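Local coordinates for thiol-activated cytolysin (PDB 6NAL), which probably forms pores in cholesterol-containing membranes, as its relatives among the cholesterol-dependent cytolysins do after assembling into large oligomeric rings, at residues A92-L104 and S111-I125. Residues are numbered along the deposited sequence; the frame is centred on the assembly and turned at random.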
ATOM      1  N   ALA A  92      44.023  30.947   7.550  1.00 59.17           N
ATOM      2  CA  ALA A  92      44.858  31.927   6.846  1.00 64.62           C
ATOM      3  C   ALA A  92      46.247  31.973   7.478  1.00 62.35           C
ATOM      4  O   ALA A  92      46.495  32.670   8.472  1.00 65.14           O
ATOM      5  CB  ALA A  92      44.193  33.299   6.854  1.00 56.70           C
ATOM      6  N   VAL A  93      47.166  31.205   6.894  1.00 64.58           N
ATOM      7  CA  VAL A  93      48.579  31.263   7.254  1.00 62.03           C
ATOM      8  C   VAL A  93      49.422  31.167   5.986  1.00 58.35           C
ATOM      9  O   VAL A  93      48.927  30.879   4.893  1.00 57.24           O
ATOM     10  CB  VAL A  93      48.979  30.158   8.259  1.00 52.76           C
ATOM     11  CG1 VAL A  93      48.381  30.443   9.630  1.00 61.70           C
ATOM     12  CG2 VAL A  93      48.546  28.792   7.792  1.00 65.03           C
ATOM     13  N   ASP A  94      50.712  31.417   6.138  1.00 57.69           N
ATOM     14  CA  ASP A  94      51.611  31.384   4.993  1.00 56.76           C
ATOM     15  C   ASP A  94      51.993  29.947   4.703  1.00 46.03           C
ATOM     16  O   ASP A  94      52.237  29.158   5.624  1.00 46.51           O
ATOM     17  CB  ASP A  94      52.852  32.229   5.277  1.00 58.59           C
ATOM     18  CG  ASP A  94      52.511  33.694   5.481  1.00 68.53           C
ATOM     19  OD1 ASP A  94      51.701  34.205   4.673  1.00 70.63           O
ATOM     20  OD2 ASP A  94      53.034  34.327   6.433  1.00 78.20           O
ATOM     21  N   LYS A  95      52.079  29.617   3.426  1.00 43.09           N
ATOM     22  CA  LYS A  95      52.303  28.237   3.042  1.00 52.65           C
ATOM     23  C   LYS A  95      53.495  28.087   2.106  1.00 44.14           C
ATOM     24  O   LYS A  95      53.959  29.046   1.493  1.00 48.03           O
ATOM     25  CB  LYS A  95      51.043  27.666   2.385  1.00 58.67           C
ATOM     26  CG  LYS A  95      49.839  27.561   3.324  1.00 56.23           C
ATOM     27  CD  LYS A  95      48.606  27.119   2.591  1.00 54.02           C
ATOM     28  CE  LYS A  95      47.736  28.288   2.196  1.00 55.87           C
ATOM     29  NZ  LYS A  95      46.480  27.722   1.623  1.00 57.84           N
ATOM     30  N   ASP A  96      54.002  26.862   2.039  1.00 48.37           N
ATOM     31  CA  ASP A  96      55.020  26.469   1.078  1.00 62.15           C
ATOM     32  C   ASP A  96      54.371  25.772  -0.123  1.00 60.36           C
ATOM     33  O   ASP A  96      53.143  25.649  -0.194  1.00 55.62           O
ATOM     34  CB  ASP A  96      56.062  25.565   1.744  1.00 65.99           C
ATOM     35  CG  ASP A  96      57.473  25.701   1.112  1.00 79.59           C
ATOM     36  OD1 ASP A  96      57.655  26.433   0.102  1.00 79.36           O
ATOM     37  OD2 ASP A  96      58.411  25.053   1.629  1.00 83.07           O
ATOM     38  N   ARG A  97      55.207  25.272  -1.046  1.00 53.48           N
ATOM     39  CA  ARG A  97      54.762  24.835  -2.366  1.00 58.98           C
ATOM     40  C   ARG A  97      54.085  23.471  -2.310  1.00 51.66           C
ATOM     41  O   ARG A  97      54.432  22.609  -1.501  1.00 56.91           O
ATOM     42  CB  ARG A  97      55.941  24.784  -3.351  1.00 63.22           C
ATOM     43  CG  ARG A  97      56.706  26.121  -3.566  1.00 66.17           C
ATOM     44  CD  ARG A  97      57.469  26.219  -4.919  1.00 63.08           C
ATOM     45  NE  ARG A  97      58.112  24.976  -5.376  1.00 74.18           N
ATOM     46  CZ  ARG A  97      59.049  24.291  -4.705  1.00 84.64           C
ATOM     47  NH1 ARG A  97      59.482  24.714  -3.514  1.00 84.25           N
ATOM     48  NH2 ARG A  97      59.560  23.171  -5.226  1.00 72.33           N
ATOM     49  N   VAL A  98      53.130  23.275  -3.215  1.00 52.37           N
ATOM     50  CA  VAL A  98      52.336  22.053  -3.292  1.00 54.19           C
ATOM     51  C   VAL A  98      52.147  21.675  -4.750  1.00 43.70           C
ATOM     52  O   VAL A  98      51.996  22.542  -5.616  1.00 46.94           O
ATOM     53  CB  VAL A  98      50.953  22.231  -2.627  1.00 43.87           C
ATOM     54  CG1 VAL A  98      49.991  21.127  -3.072  1.00 57.02           C
ATOM     55  CG2 VAL A  98      51.066  22.236  -1.146  1.00 51.20           C
ATOM     56  N   ASN A  99      52.106  20.373  -5.020  1.00 49.91           N
ATOM     57  CA  ASN A  99      51.848  19.907  -6.376  1.00 47.77           C
ATOM     58  C   ASN A  99      50.353  19.927  -6.670  1.00 49.90           C
ATOM     59  O   ASN A  99      49.560  19.284  -5.973  1.00 46.89           O
ATOM     60  CB  ASN A  99      52.411  18.512  -6.601  1.00 54.46           C
ATOM     61  CG  ASN A  99      53.806  18.548  -7.192  1.00 71.40           C
ATOM     62  OD1 ASN A  99      54.787  18.626  -6.458  1.00 71.84           O
ATOM     63  ND2 ASN A  99      53.902  18.515  -8.525  1.00 70.20           N
ATOM     64  N   ILE A 100      49.985  20.684  -7.700  1.00 45.35           N
ATOM     65  CA  ILE A 100      48.619  20.851  -8.164  1.00 37.44           C
ATOM     66  C   ILE A 100      48.530  20.143  -9.504  1.00 49.56           C
ATOM     67  O   ILE A 100      49.395  20.335 -10.364  1.00 39.13           O
ATOM     68  CB  ILE A 100      48.269  22.338  -8.311  1.00 39.30           C
ATOM     69  CG1 ILE A 100      48.414  23.062  -6.966  1.00 50.80           C
ATOM     70  CG2 ILE A 100      46.878  22.516  -8.897  1.00 43.73           C
ATOM     71  CD1 ILE A 100      47.365  22.699  -5.966  1.00 46.22           C
ATOM     72  N   THR A 101      47.524  19.297  -9.674  1.00 45.76           N
ATOM     73  CA  THR A 101      47.392  18.492 -10.886  1.00 43.44           C
ATOM     74  C   THR A 101      46.015  18.725 -11.491  1.00 43.55           C
ATOM     75  O   THR A 101      45.005  18.626 -10.795  1.00 37.87           O
ATOM     76  CB  THR A 101      47.599  17.004 -10.565  1.00 54.61           C
ATOM     77  OG1 THR A 101      48.928  16.821 -10.050  1.00 50.08           O
ATOM     78  CG2 THR A 101      47.351  16.127 -11.776  1.00 54.15           C
ATOM     79  N   VAL A 102      45.995  19.104 -12.761  1.00 42.90           N
ATOM     80  CA  VAL A 102      44.775  19.293 -13.524  1.00 43.19           C
ATOM     81  C   VAL A 102      44.527  18.021 -14.303  1.00 46.90           C
ATOM     82  O   VAL A 102      45.380  17.605 -15.080  1.00 46.95           O
ATOM     83  CB  VAL A 102      44.886  20.470 -14.500  1.00 40.02           C
ATOM     84  CG1 VAL A 102      43.611  20.633 -15.240  1.00 48.38           C
ATOM     85  CG2 VAL A 102      45.293  21.714 -13.765  1.00 46.98           C
ATOM     86  N   ASP A 103      43.357  17.441 -14.142  1.00 44.72           N
ATOM     87  CA  ASP A 103      43.003  16.228 -14.857  1.00 57.63           C
ATOM     88  C   ASP A 103      42.015  16.597 -15.949  1.00 54.99           C
ATOM     89  O   ASP A 103      40.830  16.813 -15.664  1.00 58.15           O
ATOM     90  CB  ASP A 103      42.397  15.189 -13.931  1.00 59.95           C
ATOM     91  CG  ASP A 103      41.754  14.048 -14.711  1.00 77.18           C
ATOM     92  OD1 ASP A 103      42.373  13.628 -15.734  1.00 75.55           O
ATOM     93  OD2 ASP A 103      40.627  13.602 -14.329  1.00 81.52           O
ATOM     94  N   LEU A 104      42.515  16.707 -17.213  1.00 59.08           N
ATOM     95  CA  LEU A 104      41.524  16.903 -18.253  1.00 64.77           C
ATOM     96  C   LEU A 104      41.340  15.631 -19.058  1.00 60.87           C
ATOM     97  O   LEU A 104      42.321  14.975 -19.395  1.00 62.90           O
ATOM     98  CB  LEU A 104      41.850  18.011 -19.237  1.00 58.94           C
ATOM     99  CG  LEU A 104      42.172  19.305 -18.543  1.00 64.39           C
ATOM    100  CD1 LEU A 104      43.692  19.385 -18.502  1.00 59.72           C
ATOM    101  CD2 LEU A 104      41.612  20.467 -19.288  1.00 74.94           C
ATOM    102  N   SER A 111      50.844  18.798 -14.164  1.00 49.45           N
ATOM    103  CA  SER A 111      50.910  19.376 -12.834  1.00 54.55           C
ATOM    104  C   SER A 111      51.889  20.558 -12.757  1.00 52.68           C
ATOM    105  O   SER A 111      52.676  20.854 -13.660  1.00 53.39           O
ATOM    106  CB  SER A 111      51.225  18.291 -11.771  1.00 54.68           C
ATOM    107  OG  SER A 111      52.502  17.704 -11.882  1.00 60.71           O
ATOM    108  N   PHE A 112      51.762  21.291 -11.669  1.00 47.50           N
ATOM    109  CA  PHE A 112      52.528  22.492 -11.446  1.00 44.19           C
ATOM    110  C   PHE A 112      52.611  22.658  -9.940  1.00 47.52           C
ATOM    111  O   PHE A 112      51.750  22.180  -9.194  1.00 42.55           O
ATOM    112  CB  PHE A 112      51.913  23.681 -12.178  1.00 40.58           C
ATOM    113  CG  PHE A 112      50.651  24.145 -11.620  1.00 47.41           C
ATOM    114  CD1 PHE A 112      49.458  23.748 -12.180  1.00 49.43           C
ATOM    115  CD2 PHE A 112      50.641  24.996 -10.541  1.00 54.99           C
ATOM    116  CE1 PHE A 112      48.259  24.181 -11.669  1.00 47.51           C
ATOM    117  CE2 PHE A 112      49.435  25.442 -10.002  1.00 54.14           C
ATOM    118  CZ  PHE A 112      48.248  25.037 -10.563  1.00 52.35           C
ATOM    119  N   LYS A 113      53.725  23.222  -9.502  1.00 49.04           N
ATOM    120  CA  LYS A 113      54.049  23.354  -8.094  1.00 45.03           C
ATOM    121  C   LYS A 113      54.007  24.840  -7.796  1.00 50.84           C
ATOM    122  O   LYS A 113      54.661  25.617  -8.478  1.00 56.12           O
ATOM    123  CB  LYS A 113      55.420  22.752  -7.790  1.00 50.97           C
ATOM    124  CG  LYS A 113      55.572  22.136  -6.407  1.00 60.75           C
ATOM    125  CD  LYS A 113      57.027  21.749  -6.181  1.00 69.05           C
ATOM    126  CE  LYS A 113      57.186  20.275  -5.798  1.00 77.08           C
ATOM    127  NZ  LYS A 113      56.432  19.912  -4.547  1.00 71.75           N
ATOM    128  N   VAL A 114      53.221  25.244  -6.811  1.00 53.71           N
ATOM    129  CA  VAL A 114      53.176  26.637  -6.384  1.00 52.74           C
ATOM    130  C   VAL A 114      52.712  26.687  -4.934  1.00 58.71           C
ATOM    131  O   VAL A 114      52.190  25.705  -4.379  1.00 57.87           O
ATOM    132  CB  VAL A 114      52.253  27.497  -7.274  1.00 58.07           C
ATOM    133  CG1 VAL A 114      50.839  26.989  -7.225  1.00 55.66           C
ATOM    134  CG2 VAL A 114      52.315  28.953  -6.820  1.00 70.91           C
ATOM    135  N   VAL A 115      52.901  27.839  -4.308  1.00 50.81           N
ATOM    136  CA  VAL A 115      52.347  28.037  -2.968  1.00 56.89           C
ATOM    137  C   VAL A 115      50.828  28.128  -3.078  1.00 51.32           C
ATOM    138  O   VAL A 115      50.314  28.984  -3.811  1.00 48.48           O
ATOM    139  CB  VAL A 115      52.942  29.280  -2.282  1.00 56.72           C
ATOM    140  CG1 VAL A 115      54.468  29.158  -2.239  1.00 50.53           C
ATOM    141  CG2 VAL A 115      52.516  30.533  -2.983  1.00 54.52           C
ATOM    142  N   PRO A 116      50.069  27.268  -2.381  1.00 48.77           N
ATOM    143  CA  PRO A 116      48.618  27.240  -2.599  1.00 45.53           C
ATOM    144  C   PRO A 116      47.934  28.510  -2.151  1.00 46.28           C
ATOM    145  O   PRO A 116      47.570  28.677  -0.984  1.00 53.89           O
ATOM    146  CB  PRO A 116      48.141  26.057  -1.752  1.00 53.84           C
ATOM    147  CG  PRO A 116      49.373  25.266  -1.425  1.00 52.90           C
ATOM    148  CD  PRO A 116      50.477  26.294  -1.355  1.00 55.36           C
ATOM    149  N   THR A 117      47.752  29.416  -3.090  1.00 44.04           N
ATOM    150  CA  THR A 117      46.912  30.594  -2.887  1.00 47.40           C
ATOM    151  C   THR A 117      45.922  30.672  -4.044  1.00 41.40           C
ATOM    152  O   THR A 117      46.133  30.094  -5.123  1.00 36.52           O
ATOM    153  CB  THR A 117      47.709  31.881  -2.804  1.00 49.12           C
ATOM    154  OG1 THR A 117      48.118  32.214  -4.130  1.00 57.55           O
ATOM    155  CG2 THR A 117      48.983  31.645  -1.891  1.00 52.32           C
ATOM    156  N   PHE A 118      44.753  31.226  -3.743  1.00 39.35           N
ATOM    157  CA  PHE A 118      43.718  31.324  -4.760  1.00 41.22           C
ATOM    158  C   PHE A 118      44.258  31.914  -6.060  1.00 46.09           C
ATOM    159  O   PHE A 118      44.012  31.389  -7.149  1.00 48.59           O
ATOM    160  CB  PHE A 118      42.561  32.159  -4.226  1.00 39.66           C
ATOM    161  CG  PHE A 118      41.368  32.189  -5.154  1.00 48.03           C
ATOM    162  CD1 PHE A 118      40.826  31.010  -5.672  1.00 52.19           C
ATOM    163  CD2 PHE A 118      40.798  33.375  -5.526  1.00 48.05           C
ATOM    164  CE1 PHE A 118      39.732  31.029  -6.546  1.00 46.43           C
ATOM    165  CE2 PHE A 118      39.720  33.395  -6.395  1.00 61.89           C
ATOM    166  CZ  PHE A 118      39.191  32.214  -6.908  1.00 53.46           C
ATOM    167  N   ALA A 119      45.004  33.015  -5.966  1.00 54.85           N
ATOM    168  CA  ALA A 119      45.472  33.661  -7.188  1.00 54.48           C
ATOM    169  C   ALA A 119      46.496  32.789  -7.902  1.00 49.15           C
ATOM    170  O   ALA A 119      46.507  32.706  -9.135  1.00 52.35           O
ATOM    171  CB  ALA A 119      46.045  35.036  -6.869  1.00 47.96           C
ATOM    172  N   ASN A 120      47.343  32.102  -7.146  1.00 46.55           N
ATOM    173  CA  ASN A 120      48.304  31.188  -7.757  1.00 45.87           C
ATOM    174  C   ASN A 120      47.634  29.924  -8.307  1.00 49.21           C
ATOM    175  O   ASN A 120      47.958  29.472  -9.421  1.00 47.89           O
ATOM    176  CB  ASN A 120      49.385  30.850  -6.728  1.00 53.92           C
ATOM    177  CG  ASN A 120      50.375  32.011  -6.514  1.00 55.18           C
ATOM    178  OD1 ASN A 120      50.375  32.997  -7.261  1.00 61.10           O
ATOM    179  ND2 ASN A 120      51.219  31.885  -5.503  1.00 50.45           N
ATOM    180  N   VAL A 121      46.702  29.325  -7.558  1.00 44.03           N
ATOM    181  CA  VAL A 121      46.111  28.115  -8.088  1.00 38.51           C
ATOM    182  C   VAL A 121      45.283  28.470  -9.302  1.00 43.47           C
ATOM    183  O   VAL A 121      45.301  27.753 -10.291  1.00 38.07           O
ATOM    184  CB  VAL A 121      45.259  27.378  -7.050  1.00 53.61           C
ATOM    185  CG1 VAL A 121      44.544  26.197  -7.648  1.00 47.68           C
ATOM    186  CG2 VAL A 121      46.206  26.849  -5.911  1.00 52.22           C
ATOM    187  N   ARG A 122      44.575  29.599  -9.265  1.00 32.73           N
ATOM    188  CA  ARG A 122      43.701  29.952 -10.375  1.00 36.25           C
ATOM    189  C   ARG A 122      44.514  30.201 -11.642  1.00 47.71           C
ATOM    190  O   ARG A 122      44.205  29.677 -12.713  1.00 41.78           O
ATOM    191  CB  ARG A 122      42.873  31.181 -10.009  1.00 45.67           C
ATOM    192  CG  ARG A 122      41.866  31.604 -11.113  1.00 56.19           C
ATOM    193  CD  ARG A 122      40.900  32.735 -10.663  1.00 59.84           C
ATOM    194  NE  ARG A 122      41.613  33.814  -9.964  1.00 63.95           N
ATOM    195  CZ  ARG A 122      41.035  34.875  -9.403  1.00 68.56           C
ATOM    196  NH1 ARG A 122      39.716  35.013  -9.445  1.00 73.89           N
ATOM    197  NH2 ARG A 122      41.773  35.791  -8.783  1.00 69.80           N
ATOM    198  N   ALA A 123      45.587  30.986 -11.527  1.00 50.99           N
ATOM    199  CA  ALA A 123      46.422  31.262 -12.693  1.00 42.44           C
ATOM    200  C   ALA A 123      46.986  29.978 -13.288  1.00 44.24           C
ATOM    201  O   ALA A 123      46.956  29.785 -14.510  1.00 47.48           O
ATOM    202  CB  ALA A 123      47.567  32.192 -12.304  1.00 47.94           C
ATOM    203  N   GLY A 124      47.527  29.092 -12.437  1.00 40.59           N
ATOM    204  CA  GLY A 124      48.046  27.823 -12.927  1.00 34.76           C
ATOM    205  C   GLY A 124      47.014  26.979 -13.650  1.00 52.26           C
ATOM    206  O   GLY A 124      47.321  26.349 -14.679  1.00 44.33           O
ATOM    207  N   ILE A 125      45.784  26.924 -13.108  1.00 39.27           N
ATOM    208  CA  ILE A 125      44.721  26.155 -13.749  1.00 44.37           C
ATOM    209  C   ILE A 125      44.392  26.755 -15.102  1.00 45.70           C
ATOM    210  O   ILE A 125      44.275  26.048 -16.112  1.00 39.73           O
ATOM    211  CB  ILE A 125      43.477  26.110 -12.845  1.00 40.77           C
ATOM    212  CG1 ILE A 125      43.767  25.252 -11.626  1.00 37.27           C
ATOM    213  CG2 ILE A 125      42.258  25.547 -13.580  1.00 34.82           C
ATOM    214  CD1 ILE A 125      42.678  25.290 -10.518  1.00 39.46           C
TER
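Strands 98–103 and 110–114 form an antiparallel beta hairpin that runs on into helix 118–133, V98 to T101 pairing with V114 to S111. The hydrogen-bonded pairs V98–V114 and I100–F112 fix the register, the latter through I100 N to F112 O (2.8 Å) and F112 N to I100 O (2.9 Å). On the helix-facing side, the F112 ring lies across its cross-strand partner I100: CG sits between the backbone N and the carbonyl carbon (chi1 70°), bringing one face over I100 CB in a CH-pi contact, 3.8 Å from the ring centroid. G124 CA lies against the opposite face, so the ring is sandwiched between strand and helix, while V102 CG2 approaches its edge. Just past strand 110–114, P116 CG packs tightly against V98 CG2 (3.5 Å), and K95, its chain bent at chi3, brings NZ to P116 O (3.0 Å), a carbonyl that also accepts from Y72 OH. T117 OG1 then caps the helix by accepting from N120 N (3.1 Å). N99, T101, S111 and K113 line the other face; there K113 crosses R97, which lies just before the strand, placing its CD 3.1 Å from R97 NH2, and its bent end reaches N99 OD1 through NZ in a weak hydrogen bond (2.8 Å). Strand 98–103 also pairs antiparallel with strand 187–202, whose V200 touches I100 and I125; helix 118–133 packs against the face carrying V98, I100 and F112, its I128 meeting V102 and F112.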